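Local coordinates for EtuB protein (Clostridium kluyveri DSM 555, PDB 3IO0) that probably forms part of the shell of a bacterial microcompartment associated with ethanol utilisation, as a trimer whose chains each carry two tandem BMC domains, at residues R38-I43 with F85-A90; A45-P50 with R74-G79; T63-A68 with R97-I102; L165-V170 with V200-T205; V170-Y175 with I189-S194. One frame throughout, in Å; residues are numbered along the deposited sequence.

Contact 1 of 5, residues R38-I43 with F85-A90; sequences RSIGII and FIVLKA
S39 and A90 close one end of an antiparallel pairing that runs on through G41–L88 to I43–I86, and in each of these pairs the two backbones exchange hydrogen bonds. The six N-H and six C=O groups of these pairs are thus all satisfied, by six bonds across the contact; the central pair is typical, with G41 N to L88 O at 2.8 Å and L88 N to G41 O at 2.7 Å. At the S39 end A90 O carries a second load. It accepts S39 N at 3.2 Å and also the hydroxyl S39 OG at 2.6 Å; OG, held by chi1 of 59° between its own backbone N and carbonyl carbon, approaches from above the plane of the A90 carbonyl. I40 and I42 alternate with these residues and turn to the other face together with V87 and K89. There I40 CD1 lies 3.6 Å from V87 CG1, while I42 runs alongside V87, CG1 to CG2 at 4.0 Å, and its CG2 meets F85 CE1. The outward backbone groups of I40 and I42 bond I20 and L18, and those of F85 and V87 bond E71 and A68, so both strands are interior to the five-stranded sheet of the first BMC repeat. Helix 93-111 packs over S39, I43 and L88, helix 50-61 over I86 and L88, and M158 and A154 of the second subunit approach I42 and F85.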
# COMPACT_ATOMS: atom_id res chain seq x y z
N ARG A 38 -18.35 25.72 -4.91
CA ARG A 38 -16.90 25.57 -4.88
C ARG A 38 -16.31 25.70 -3.50
O ARG A 38 -15.15 26.10 -3.36
CB ARG A 38 -16.19 26.59 -5.78
CG ARG A 38 -17.09 27.39 -6.67
CD ARG A 38 -17.18 28.82 -6.20
NE ARG A 38 -16.53 29.74 -7.15
CZ ARG A 38 -16.80 31.05 -7.23
NH1 ARG A 38 -17.69 31.62 -6.41
NH2 ARG A 38 -16.16 31.80 -8.12
N SER A 39 -17.07 25.37 -2.47
CA SER A 39 -16.47 25.33 -1.16
C SER A 39 -16.46 23.92 -0.61
O SER A 39 -17.37 23.13 -0.86
CB SER A 39 -17.11 26.34 -0.20
OG SER A 39 -18.48 26.07 -0.06
N ILE A 40 -15.41 23.62 0.14
CA ILE A 40 -14.99 22.26 0.41
C ILE A 40 -14.84 22.04 1.91
O ILE A 40 -14.39 22.93 2.64
CB ILE A 40 -13.67 21.96 -0.43
CG1 ILE A 40 -14.04 21.41 -1.80
CG2 ILE A 40 -12.70 21.01 0.21
CD1 ILE A 40 -15.39 20.73 -1.83
N GLY A 41 -15.26 20.87 2.36
CA GLY A 41 -15.00 20.43 3.72
C GLY A 41 -14.23 19.13 3.66
O GLY A 41 -14.60 18.22 2.91
N ILE A 42 -13.16 19.03 4.44
CA ILE A 42 -12.29 17.86 4.39
C ILE A 42 -12.19 17.16 5.74
O ILE A 42 -12.00 17.80 6.77
CB ILE A 42 -10.87 18.24 3.91
CG1 ILE A 42 -10.92 18.82 2.50
CG2 ILE A 42 -9.92 17.03 3.99
CD1 ILE A 42 -9.73 19.67 2.13
N ILE A 43 -12.33 15.84 5.72
CA ILE A 43 -11.93 15.00 6.84
C ILE A 43 -10.84 14.09 6.31
O ILE A 43 -11.07 13.34 5.37
CB ILE A 43 -13.11 14.18 7.44
CG1 ILE A 43 -14.28 15.08 7.83
CG2 ILE A 43 -12.65 13.39 8.65
CD1 ILE A 43 -13.98 16.03 8.98
N PHE A 85 -9.94 9.78 3.40
CA PHE A 85 -9.97 11.10 2.77
C PHE A 85 -11.36 11.41 2.23
O PHE A 85 -11.78 10.88 1.20
CB PHE A 85 -8.93 11.20 1.67
CG PHE A 85 -8.91 12.52 0.94
CD1 PHE A 85 -8.53 13.69 1.59
CD2 PHE A 85 -9.25 12.58 -0.40
CE1 PHE A 85 -8.50 14.91 0.91
CE2 PHE A 85 -9.23 13.79 -1.09
CZ PHE A 85 -8.85 14.96 -0.43
N ILE A 86 -12.07 12.28 2.96
CA ILE A 86 -13.46 12.62 2.66
C ILE A 86 -13.54 14.09 2.32
O ILE A 86 -13.06 14.94 3.09
CB ILE A 86 -14.37 12.31 3.85
CG1 ILE A 86 -14.39 10.80 4.11
CG2 ILE A 86 -15.77 12.81 3.61
CD1 ILE A 86 -14.92 10.42 5.48
N VAL A 87 -14.13 14.40 1.17
CA VAL A 87 -14.37 15.78 0.76
C VAL A 87 -15.86 16.00 0.56
O VAL A 87 -16.49 15.31 -0.24
CB VAL A 87 -13.57 16.18 -0.50
CG1 VAL A 87 -13.89 17.60 -0.92
CG2 VAL A 87 -12.08 16.08 -0.24
N LEU A 88 -16.40 16.95 1.31
CA LEU A 88 -17.78 17.38 1.19
C LEU A 88 -17.84 18.70 0.45
O LEU A 88 -16.98 19.56 0.66
CB LEU A 88 -18.39 17.55 2.58
CG LEU A 88 -18.32 16.38 3.56
CD1 LEU A 88 -18.92 16.77 4.90
CD2 LEU A 88 -19.04 15.18 2.97
N LYS A 89 -18.84 18.87 -0.41
CA LYS A 89 -19.03 20.12 -1.16
C LYS A 89 -20.30 20.87 -0.76
O LYS A 89 -21.31 20.26 -0.40
CB LYS A 89 -19.00 19.86 -2.66
CG LYS A 89 -20.08 18.93 -3.19
CD LYS A 89 -20.00 18.83 -4.71
CE LYS A 89 -21.06 17.90 -5.27
NZ LYS A 89 -20.68 17.47 -6.63
N ALA A 90 -20.23 22.19 -0.84
CA ALA A 90 -21.32 23.08 -0.45
C ALA A 90 -21.24 24.37 -1.23
O ALA A 90 -20.15 24.78 -1.63
CB ALA A 90 -21.26 23.38 1.05

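Contact 2 of 5, residues A45-P50 with R74-G79; sequences ARVGAP and RDTKGG
The guanidinium of R46 has K77 CG over one face and the carboxylate of D75 at its edge. K77 CG stands 3.2 Å above the plane, offset toward the rim, and its chain crosses that of R46 at about a right angle. At the edge the grip is side-on: R46 NE reaches D75 OD2 at 2.7 Å, almost in the guanidinium plane, while R46 NH2 reaches D75 OD1 at 2.8 Å from a more tilted position. Both oxygens use their syn lone pairs, and the two planes are 36° apart, so the salt bridge is bidentate but twisted. The R46 chain, bent at chi2 and chi3, turns its guanidinium to D75. Beside it, V47 CG2 rests on K77 CB at 3.7 Å and V47 CG1 on T76 OG1, a hydroxyl bonded to H82 O. D75 OD2 also takes N187 ND2 of the second subunit, and R46 NH1 donates to A119 O there. K77 NZ lies 4.5 Å from R46 NH1, yet its own salt bridge is with D14. The like charges are thus probably offset by D75 and D14, and the pinned R46–D75 pair joins two loops of the first BMC repeat to the trimer interface.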
# COMPACT_ATOMS: atom_id res chain seq x y z
N ALA A 45 -7.47 11.53 7.61
CA ALA A 45 -6.84 10.87 8.75
C ALA A 45 -5.85 9.79 8.37
O ALA A 45 -5.94 9.18 7.29
CB ALA A 45 -7.88 10.28 9.67
N ARG A 46 -4.90 9.54 9.28
CA ARG A 46 -3.90 8.52 9.06
C ARG A 46 -4.45 7.16 9.44
O ARG A 46 -4.16 6.17 8.77
CB ARG A 46 -2.63 8.81 9.87
CG ARG A 46 -1.97 10.17 9.57
CD ARG A 46 -1.40 10.26 8.17
NE ARG A 46 -0.55 9.11 7.83
CZ ARG A 46 0.66 8.88 8.33
NH1 ARG A 46 1.20 9.71 9.22
NH2 ARG A 46 1.32 7.80 7.95
N VAL A 47 -5.24 7.11 10.50
CA VAL A 47 -5.71 5.82 11.03
C VAL A 47 -7.23 5.64 10.99
O VAL A 47 -7.98 6.36 11.64
CB VAL A 47 -5.14 5.52 12.46
CG1 VAL A 47 -5.71 4.21 13.01
CG2 VAL A 47 -3.62 5.48 12.43
N GLY A 48 -7.66 4.64 10.21
CA GLY A 48 -9.07 4.23 10.17
C GLY A 48 -9.80 4.84 8.99
O GLY A 48 -9.25 5.69 8.29
N ALA A 49 -11.04 4.41 8.79
CA ALA A 49 -11.88 4.93 7.72
C ALA A 49 -13.37 4.80 8.02
O ALA A 49 -14.11 5.79 7.89
CB ALA A 49 -11.55 4.29 6.38
N PRO A 50 -13.84 3.59 8.43
CA PRO A 50 -15.27 3.48 8.79
C PRO A 50 -15.68 4.43 9.92
O PRO A 50 -16.75 5.04 9.85
CB PRO A 50 -15.43 2.01 9.18
CG PRO A 50 -14.32 1.31 8.50
CD PRO A 50 -13.17 2.28 8.54
N ARG A 74 -4.74 3.00 3.05
CA ARG A 74 -3.40 2.43 2.88
C ARG A 74 -2.39 3.16 3.66
O ARG A 74 -1.36 3.62 3.16
CB ARG A 74 -2.93 1.87 1.54
CG ARG A 74 -2.03 0.60 1.85
CD ARG A 74 -2.74 -0.40 2.84
NE ARG A 74 -1.89 -1.39 3.53
CZ ARG A 74 -1.69 -1.42 4.86
NH1 ARG A 74 -2.25 -0.52 5.66
NH2 ARG A 74 -0.91 -2.35 5.41
N ASP A 75 -2.73 3.23 4.94
CA ASP A 75 -2.01 3.99 5.90
C ASP A 75 -2.03 3.15 7.16
O ASP A 75 -1.75 1.94 7.10
CB ASP A 75 -2.73 5.31 6.10
CG ASP A 75 -1.80 6.39 6.58
OD1 ASP A 75 -0.79 6.06 7.25
OD2 ASP A 75 -2.08 7.56 6.29
N THR A 76 -2.30 3.80 8.30
CA THR A 76 -2.88 3.17 9.47
C THR A 76 -2.00 2.42 10.45
O THR A 76 -2.53 1.56 11.12
CB THR A 76 -3.98 2.14 9.05
OG1 THR A 76 -4.98 2.06 10.05
CG2 THR A 76 -3.38 0.77 8.86
N LYS A 77 -0.72 2.69 10.61
CA LYS A 77 0.02 3.79 10.11
C LYS A 77 1.46 3.27 10.27
O LYS A 77 2.16 3.73 11.16
CB LYS A 77 -0.25 4.97 11.05
CG LYS A 77 0.41 6.25 10.70
CD LYS A 77 1.06 6.87 11.94
CE LYS A 77 0.14 7.79 12.73
NZ LYS A 77 0.95 8.69 13.63
N GLY A 78 1.86 2.23 9.54
CA GLY A 78 1.00 1.17 8.98
C GLY A 78 1.40 -0.15 9.65
O GLY A 78 2.18 -0.11 10.56
N GLY A 79 0.85 -1.31 9.28
CA GLY A 79 -0.37 -1.47 8.45
C GLY A 79 -1.43 -1.44 9.51
O GLY A 79 -1.24 -0.72 10.46

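Contact 3 of 5, residues T63-A68 with R97-I102; sequences TNTEVA and RRAVEI
T63 and T65 pack against A99 where the turn that follows helix 50-61 leads into strand 66-71, against helix 93-111, in the alpha/beta fold of the first BMC repeat. The contact across the two segments is one of van der Waals packing. T63 does most of it. Its methyl CG2 points at the helix: it sits 3.7 Å from A99 N, 3.8 Å from I102 CD1 and 4.1 Å from R98 CG. A99, R98 and I102 present one side of the helix, R98 and I102 a turn apart, and the methyl rests over it. A99, with its small CB directed at the turn, lets the chain come close: the nearest alpha carbons, those of T63 and A99, are 6.0 Å apart. T65 adds its own methyl, CG2, at 4.0 Å from A99 CB.

Polar links work beside this packing and not across it. T63 OG1 bonds A59 O in the last turn of helix 50-61, and N64 is the centre of an inverse gamma turn between the two threonines, where T65 N bonds T63 O weakly. Farther along, E66 and A68 pair with K89 and V87, so the turn delivers the chain directly into the sheet, and A99 also touches L88 on that sheet. The hydroxyls of the two threonines meet on the side of A99: T65 OG1 donates to T63 OG1 at 2.6 Å, and T63 OG1 lies 3.6 Å from A99 CB.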
# COMPACT_ATOMS: atom_id res chain seq x y z
N THR A 63 -26.55 18.73 7.74
CA THR A 63 -26.13 19.94 7.03
C THR A 63 -26.52 19.96 5.56
O THR A 63 -26.94 18.94 4.97
CB THR A 63 -24.62 20.10 7.06
OG1 THR A 63 -24.02 18.93 6.48
CG2 THR A 63 -24.10 20.32 8.49
N ASN A 64 -26.37 21.14 4.95
CA ASN A 64 -26.63 21.28 3.54
C ASN A 64 -25.38 20.97 2.72
O ASN A 64 -24.87 21.83 1.98
CB ASN A 64 -27.16 22.68 3.23
CG ASN A 64 -27.72 22.80 1.82
OD1 ASN A 64 -27.84 21.81 1.10
ND2 ASN A 64 -28.06 24.00 1.44
N THR A 65 -24.89 19.74 2.84
CA THR A 65 -23.68 19.35 2.12
C THR A 65 -23.86 18.12 1.21
O THR A 65 -24.86 17.40 1.28
CB THR A 65 -22.53 19.11 3.10
OG1 THR A 65 -23.01 18.30 4.18
CG2 THR A 65 -22.03 20.43 3.66
N GLU A 66 -22.90 17.92 0.32
CA GLU A 66 -22.91 16.75 -0.55
C GLU A 66 -21.51 16.14 -0.57
O GLU A 66 -20.55 16.74 -0.07
CB GLU A 66 -23.36 17.12 -1.96
CG GLU A 66 -24.81 17.52 -2.06
CD GLU A 66 -25.26 17.65 -3.52
OE1 GLU A 66 -24.49 18.21 -4.33
OE2 GLU A 66 -26.38 17.20 -3.84
N VAL A 67 -21.39 14.94 -1.14
CA VAL A 67 -20.13 14.21 -1.09
C VAL A 67 -19.39 14.38 -2.40
O VAL A 67 -19.86 13.96 -3.46
CB VAL A 67 -20.37 12.73 -0.76
CG1 VAL A 67 -19.11 11.91 -0.97
CG2 VAL A 67 -20.90 12.58 0.68
N ALA A 68 -18.22 15.02 -2.34
CA ALA A 68 -17.39 15.21 -3.51
C ALA A 68 -16.56 13.96 -3.77
O ALA A 68 -16.56 13.43 -4.87
CB ALA A 68 -16.51 16.43 -3.35
N ARG A 97 -18.09 24.06 6.70
CA ARG A 97 -17.41 24.16 7.99
C ARG A 97 -18.23 23.48 9.08
O ARG A 97 -17.70 22.71 9.89
CB ARG A 97 -17.12 25.63 8.34
CG ARG A 97 -16.38 25.82 9.67
CD ARG A 97 -15.70 27.17 9.82
NE ARG A 97 -14.60 27.05 10.77
CZ ARG A 97 -13.32 27.28 10.49
NH1 ARG A 97 -12.95 27.67 9.28
NH2 ARG A 97 -12.39 27.13 11.42
N ARG A 98 -19.52 23.77 9.08
CA ARG A 98 -20.45 23.22 10.05
C ARG A 98 -20.43 21.68 10.04
O ARG A 98 -20.37 21.05 11.10
CB ARG A 98 -21.84 23.78 9.73
CG ARG A 98 -22.90 23.50 10.75
CD ARG A 98 -24.25 24.03 10.24
NE ARG A 98 -24.63 25.28 10.90
CZ ARG A 98 -24.94 25.36 12.19
NH1 ARG A 98 -24.90 24.28 12.97
NH2 ARG A 98 -25.27 26.53 12.73
N ALA A 99 -20.46 21.10 8.84
CA ALA A 99 -20.36 19.64 8.64
C ALA A 99 -19.04 19.06 9.17
O ALA A 99 -19.05 18.06 9.90
CB ALA A 99 -20.53 19.30 7.17
N VAL A 100 -17.92 19.69 8.80
CA VAL A 100 -16.60 19.31 9.31
C VAL A 100 -16.56 19.35 10.84
O VAL A 100 -15.96 18.47 11.47
CB VAL A 100 -15.49 20.22 8.74
CG1 VAL A 100 -14.15 19.86 9.33
CG2 VAL A 100 -15.45 20.11 7.24
N GLU A 101 -17.20 20.36 11.43
CA GLU A 101 -17.28 20.52 12.88
C GLU A 101 -17.99 19.35 13.56
O GLU A 101 -17.54 18.86 14.60
CB GLU A 101 -17.93 21.86 13.27
CG GLU A 101 -16.96 23.06 13.42
CD GLU A 101 -15.82 22.83 14.45
OE1 GLU A 101 -15.69 21.71 15.03
OE2 GLU A 101 -15.03 23.79 14.67
N ILE A 102 -19.09 18.91 12.94
CA ILE A 102 -19.84 17.73 13.39
C ILE A 102 -18.98 16.47 13.29
O ILE A 102 -18.89 15.71 14.25
CB ILE A 102 -21.13 17.50 12.57
CG1 ILE A 102 -22.12 18.65 12.77
CG2 ILE A 102 -21.80 16.18 12.95
CD1 ILE A 102 -23.27 18.61 11.80

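Contact 4 of 5, residues L165-V170 with V200-T205; sequences LKTADV and VLQSLT
In the second BMC repeat, helix 154-167 and the loop after it meet helix 197-217, with T167, A168 and V170 against V200, Q202 and S203. The chain passes from helix 154-167 toward strand 171-176 while still leaning on helix 197-217. The T167 methyl CG2, placed anti to the backbone N (chi1 -76° for OG1), lies 3.4 Å from Q202 O and 4.1 Å from Q202 CG. T167 OG1 turns back instead to T163 O in its own helix. S203 OG lies 3.5 Å from A168 CB and 3.7 Å from V170 CG2; the T167 and S203 alpha carbons are 5.3 Å apart. The hydroxyl is satisfied by A164 O, so it joins the two helices as well as packing between them. V170 CG1 meets V200 CG2 at 4.0 Å and stands a similar distance from V200 N. Beyond this point V200 and L204 face Y126 of strand 120-127, and L165 rests on I193 of strand 189-195. Such neighbouring helices, laid over one face of a single antiparallel sheet and joined through its strands, are the layered alpha/beta arrangement of the BMC domain.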
# COMPACT_ATOMS: atom_id res chain seq x y z
N LEU A 165 -23.16 -13.05 8.82
CA LEU A 165 -24.18 -13.39 7.84
C LEU A 165 -25.02 -14.58 8.27
O LEU A 165 -26.22 -14.68 7.95
CB LEU A 165 -23.52 -13.68 6.49
CG LEU A 165 -22.81 -12.53 5.78
CD1 LEU A 165 -21.89 -13.07 4.71
CD2 LEU A 165 -23.82 -11.58 5.18
N LYS A 166 -24.37 -15.49 8.99
CA LYS A 166 -25.01 -16.67 9.57
C LYS A 166 -26.00 -16.26 10.67
O LYS A 166 -27.09 -16.81 10.76
CB LYS A 166 -23.96 -17.62 10.14
CG LYS A 166 -23.27 -18.54 9.13
CD LYS A 166 -21.92 -18.99 9.71
CE LYS A 166 -21.62 -20.49 9.54
NZ LYS A 166 -20.79 -20.78 8.36
N THR A 167 -25.61 -15.27 11.48
CA THR A 167 -26.33 -14.85 12.68
C THR A 167 -27.76 -14.35 12.47
O THR A 167 -28.62 -14.60 13.32
CB THR A 167 -25.53 -13.78 13.43
OG1 THR A 167 -24.45 -14.41 14.12
CG2 THR A 167 -26.40 -13.04 14.45
N ALA A 168 -28.02 -13.64 11.39
CA ALA A 168 -29.33 -13.00 11.22
C ALA A 168 -29.67 -12.81 9.76
O ALA A 168 -28.88 -13.15 8.87
CB ALA A 168 -29.37 -11.67 11.97
N ASP A 169 -30.86 -12.28 9.51
CA ASP A 169 -31.32 -12.09 8.15
C ASP A 169 -30.95 -10.70 7.64
O ASP A 169 -31.69 -9.73 7.81
CB ASP A 169 -32.83 -12.37 8.03
CG ASP A 169 -33.34 -12.22 6.59
OD1 ASP A 169 -32.57 -12.53 5.64
OD2 ASP A 169 -34.50 -11.80 6.40
N VAL A 170 -29.77 -10.61 7.02
CA VAL A 170 -29.24 -9.33 6.54
C VAL A 170 -28.77 -9.44 5.09
O VAL A 170 -28.38 -10.53 4.64
CB VAL A 170 -28.07 -8.83 7.42
CG1 VAL A 170 -28.57 -8.36 8.78
CG2 VAL A 170 -27.00 -9.90 7.59
N VAL A 200 -29.44 -6.28 11.89
CA VAL A 200 -28.10 -5.74 11.70
C VAL A 200 -27.31 -5.72 13.01
O VAL A 200 -26.16 -6.17 13.05
CB VAL A 200 -28.15 -4.34 11.02
CG1 VAL A 200 -26.78 -3.71 10.95
CG2 VAL A 200 -28.75 -4.43 9.62
N LEU A 201 -27.93 -5.23 14.08
CA LEU A 201 -27.27 -5.19 15.39
C LEU A 201 -26.90 -6.58 15.91
O LEU A 201 -25.82 -6.78 16.48
CB LEU A 201 -28.14 -4.44 16.40
CG LEU A 201 -28.03 -2.92 16.27
CD1 LEU A 201 -29.25 -2.22 16.85
CD2 LEU A 201 -26.73 -2.41 16.90
N GLN A 202 -27.78 -7.55 15.70
CA GLN A 202 -27.54 -8.93 16.14
C GLN A 202 -26.31 -9.53 15.42
O GLN A 202 -25.47 -10.18 16.07
CB GLN A 202 -28.80 -9.75 15.87
CG GLN A 202 -29.04 -10.93 16.80
CD GLN A 202 -30.16 -11.83 16.27
OE1 GLN A 202 -30.07 -13.05 16.32
NE2 GLN A 202 -31.22 -11.21 15.72
N SER A 203 -26.22 -9.29 14.10
CA SER A 203 -25.08 -9.70 13.27
C SER A 203 -23.78 -9.04 13.70
O SER A 203 -22.77 -9.71 13.93
CB SER A 203 -25.33 -9.37 11.80
OG SER A 203 -26.25 -10.26 11.23
N LEU A 204 -23.80 -7.71 13.78
CA LEU A 204 -22.64 -6.94 14.20
C LEU A 204 -22.05 -7.45 15.51
O LEU A 204 -20.83 -7.53 15.66
CB LEU A 204 -23.03 -5.48 14.32
CG LEU A 204 -22.72 -4.48 13.20
CD1 LEU A 204 -22.18 -5.11 11.93
CD2 LEU A 204 -23.94 -3.62 12.91
N THR A 205 -22.92 -7.82 16.45
CA THR A 205 -22.48 -8.16 17.80
C THR A 205 -21.84 -9.53 17.85
O THR A 205 -20.82 -9.71 18.53
CB THR A 205 -23.62 -8.10 18.82
OG1 THR A 205 -24.39 -6.93 18.59
CG2 THR A 205 -23.05 -8.04 20.24

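Contact 5 of 5, residues V170-Y175 with I189-S194; sequences VKLITY and ILITIS
A classic beta bulge interrupts this antiparallel pairing: I173 and T174 both face T192, and the register shifts by one between L172 and T174. T192 O accepts I173 N at 2.7 Å and, weakly, T174 N at 3.3 Å, so one carbonyl serves two successive amides. Before the bulge the pairing is regular, K171 N to S194 O at 2.8 Å and S194 N to K171 O at 3.1 Å. The bulge turns I173 to the same side as T174, where its CB and CG2 lie against T192 CG2 and its CG1 rests 3.8 Å from S194 CB; T174 CG2 meets L190 CD2. In chain order, strands 171-176 and 189-195 are the last two of the second BMC repeat's five-stranded antiparallel sheet, with 171-176 at its edge within this chain. V170 CG2 meets I193 CG1 at 3.8 Å; on the face of L172 and Y175, L172 CD2 reaches I191 CD1 at about a right angle. The Y175 side chain, CG anti to the backbone N (chi1 169°), crosses I191 and I189 obliquely, CB near I191 CD1 and OH 3.6 Å from I189 CD1. H30 of the third subunit stacks on the Y175 ring, and F85 of that subunit packs on I189.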
# COMPACT_ATOMS: atom_id res chain seq x y z
N VAL A 170 -29.77 -10.61 7.02
CA VAL A 170 -29.24 -9.33 6.54
C VAL A 170 -28.77 -9.44 5.09
O VAL A 170 -28.38 -10.53 4.64
CB VAL A 170 -28.07 -8.83 7.42
CG1 VAL A 170 -28.57 -8.36 8.78
CG2 VAL A 170 -27.00 -9.90 7.59
N LYS A 171 -28.84 -8.33 4.35
CA LYS A 171 -28.31 -8.28 2.99
C LYS A 171 -26.79 -8.05 3.02
O LYS A 171 -26.29 -7.28 3.86
CB LYS A 171 -28.96 -7.14 2.19
CG LYS A 171 -30.46 -7.17 2.11
CD LYS A 171 -30.92 -6.09 1.14
CE LYS A 171 -32.37 -6.27 0.66
NZ LYS A 171 -33.36 -5.75 1.66
N LEU A 172 -26.08 -8.73 2.12
CA LEU A 172 -24.65 -8.51 1.92
C LEU A 172 -24.50 -7.42 0.89
O LEU A 172 -24.85 -7.61 -0.26
CB LEU A 172 -23.97 -9.77 1.40
CG LEU A 172 -22.48 -10.04 1.63
CD1 LEU A 172 -21.85 -10.61 0.36
CD2 LEU A 172 -21.70 -8.83 2.10
N ILE A 173 -23.98 -6.27 1.30
CA ILE A 173 -23.89 -5.13 0.39
C ILE A 173 -22.51 -5.04 -0.25
O ILE A 173 -22.40 -4.78 -1.44
CB ILE A 173 -24.33 -3.82 1.08
CG1 ILE A 173 -25.71 -3.98 1.69
CG2 ILE A 173 -24.33 -2.64 0.11
CD1 ILE A 173 -26.80 -4.31 0.71
N THR A 174 -21.47 -5.28 0.54
CA THR A 174 -20.09 -5.18 0.05
C THR A 174 -19.25 -6.34 0.55
O THR A 174 -19.23 -6.62 1.75
CB THR A 174 -19.43 -3.86 0.53
OG1 THR A 174 -20.06 -2.75 -0.12
CG2 THR A 174 -17.93 -3.86 0.25
N TYR A 175 -18.55 -7.01 -0.36
CA TYR A 175 -17.49 -7.94 0.05
C TYR A 175 -16.15 -7.41 -0.43
O TYR A 175 -15.96 -7.20 -1.62
CB TYR A 175 -17.73 -9.36 -0.47
CG TYR A 175 -16.54 -10.27 -0.31
CD1 TYR A 175 -16.36 -11.03 0.85
CD2 TYR A 175 -15.58 -10.37 -1.31
CE1 TYR A 175 -15.26 -11.87 1.01
CE2 TYR A 175 -14.48 -11.20 -1.16
CZ TYR A 175 -14.32 -11.95 -0.01
OH TYR A 175 -13.21 -12.77 0.11
N ILE A 189 -10.39 -8.63 5.57
CA ILE A 189 -11.65 -8.93 4.90
C ILE A 189 -12.71 -7.95 5.43
O ILE A 189 -12.90 -7.85 6.64
CB ILE A 189 -12.11 -10.40 5.09
CG1 ILE A 189 -11.22 -11.35 4.30
CG2 ILE A 189 -13.57 -10.57 4.70
CD1 ILE A 189 -11.43 -11.30 2.81
N LEU A 190 -13.34 -7.22 4.52
CA LEU A 190 -14.40 -6.28 4.89
C LEU A 190 -15.76 -6.73 4.38
O LEU A 190 -15.88 -7.25 3.27
CB LEU A 190 -14.09 -4.87 4.37
CG LEU A 190 -15.11 -3.76 4.63
CD1 LEU A 190 -14.45 -2.50 5.18
CD2 LEU A 190 -15.92 -3.47 3.39
N ILE A 191 -16.78 -6.52 5.20
CA ILE A 191 -18.14 -6.87 4.85
C ILE A 191 -19.02 -5.68 5.18
O ILE A 191 -18.77 -4.95 6.13
CB ILE A 191 -18.58 -8.23 5.51
CG1 ILE A 191 -18.25 -9.35 4.55
CG2 ILE A 191 -20.06 -8.34 5.83
CD1 ILE A 191 -18.47 -8.98 3.13
N THR A 192 -20.03 -5.47 4.35
CA THR A 192 -20.94 -4.38 4.53
C THR A 192 -22.35 -4.93 4.48
O THR A 192 -22.68 -5.72 3.60
CB THR A 192 -20.67 -3.30 3.50
OG1 THR A 192 -20.01 -2.22 4.14
CG2 THR A 192 -21.92 -2.81 2.84
N ILE A 193 -23.16 -4.52 5.44
CA ILE A 193 -24.43 -5.20 5.70
C ILE A 193 -25.60 -4.24 5.88
O ILE A 193 -25.44 -3.16 6.46
CB ILE A 193 -24.20 -6.23 6.85
CG1 ILE A 193 -24.27 -7.62 6.24
CG2 ILE A 193 -25.13 -6.06 8.06
CD1 ILE A 193 -23.42 -8.63 6.97
N SER A 194 -26.76 -4.61 5.34
CA SER A 194 -27.99 -3.81 5.50
C SER A 194 -29.20 -4.67 5.88
O SER A 194 -29.19 -5.89 5.66
CB SER A 194 -28.30 -3.00 4.23
OG SER A 194 -29.36 -2.08 4.42

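The five contacts divide between the tandem BMC repeats, contacts 1 to 3 in the first and contacts 4 and 5 in the second. Contacts 1 and 3 touch, with centres 7 Å apart: V87 O and A68 N, at 2.7 Å, probably form a hydrogen bond, which joins strand 66-71 to strand 84-90. Contacts 4 and 5 share V170 and have centres 10 Å apart, V200 also packing on I193. The first segments of contacts 3 and 4, 63-68 and 165-170, each lead from a helix to an edge strand, though the contacts are 31 Å apart between centres. Contact 2 lies about 5 Å from contact 5 at the nearest atoms, without touching, and both meet other subunits.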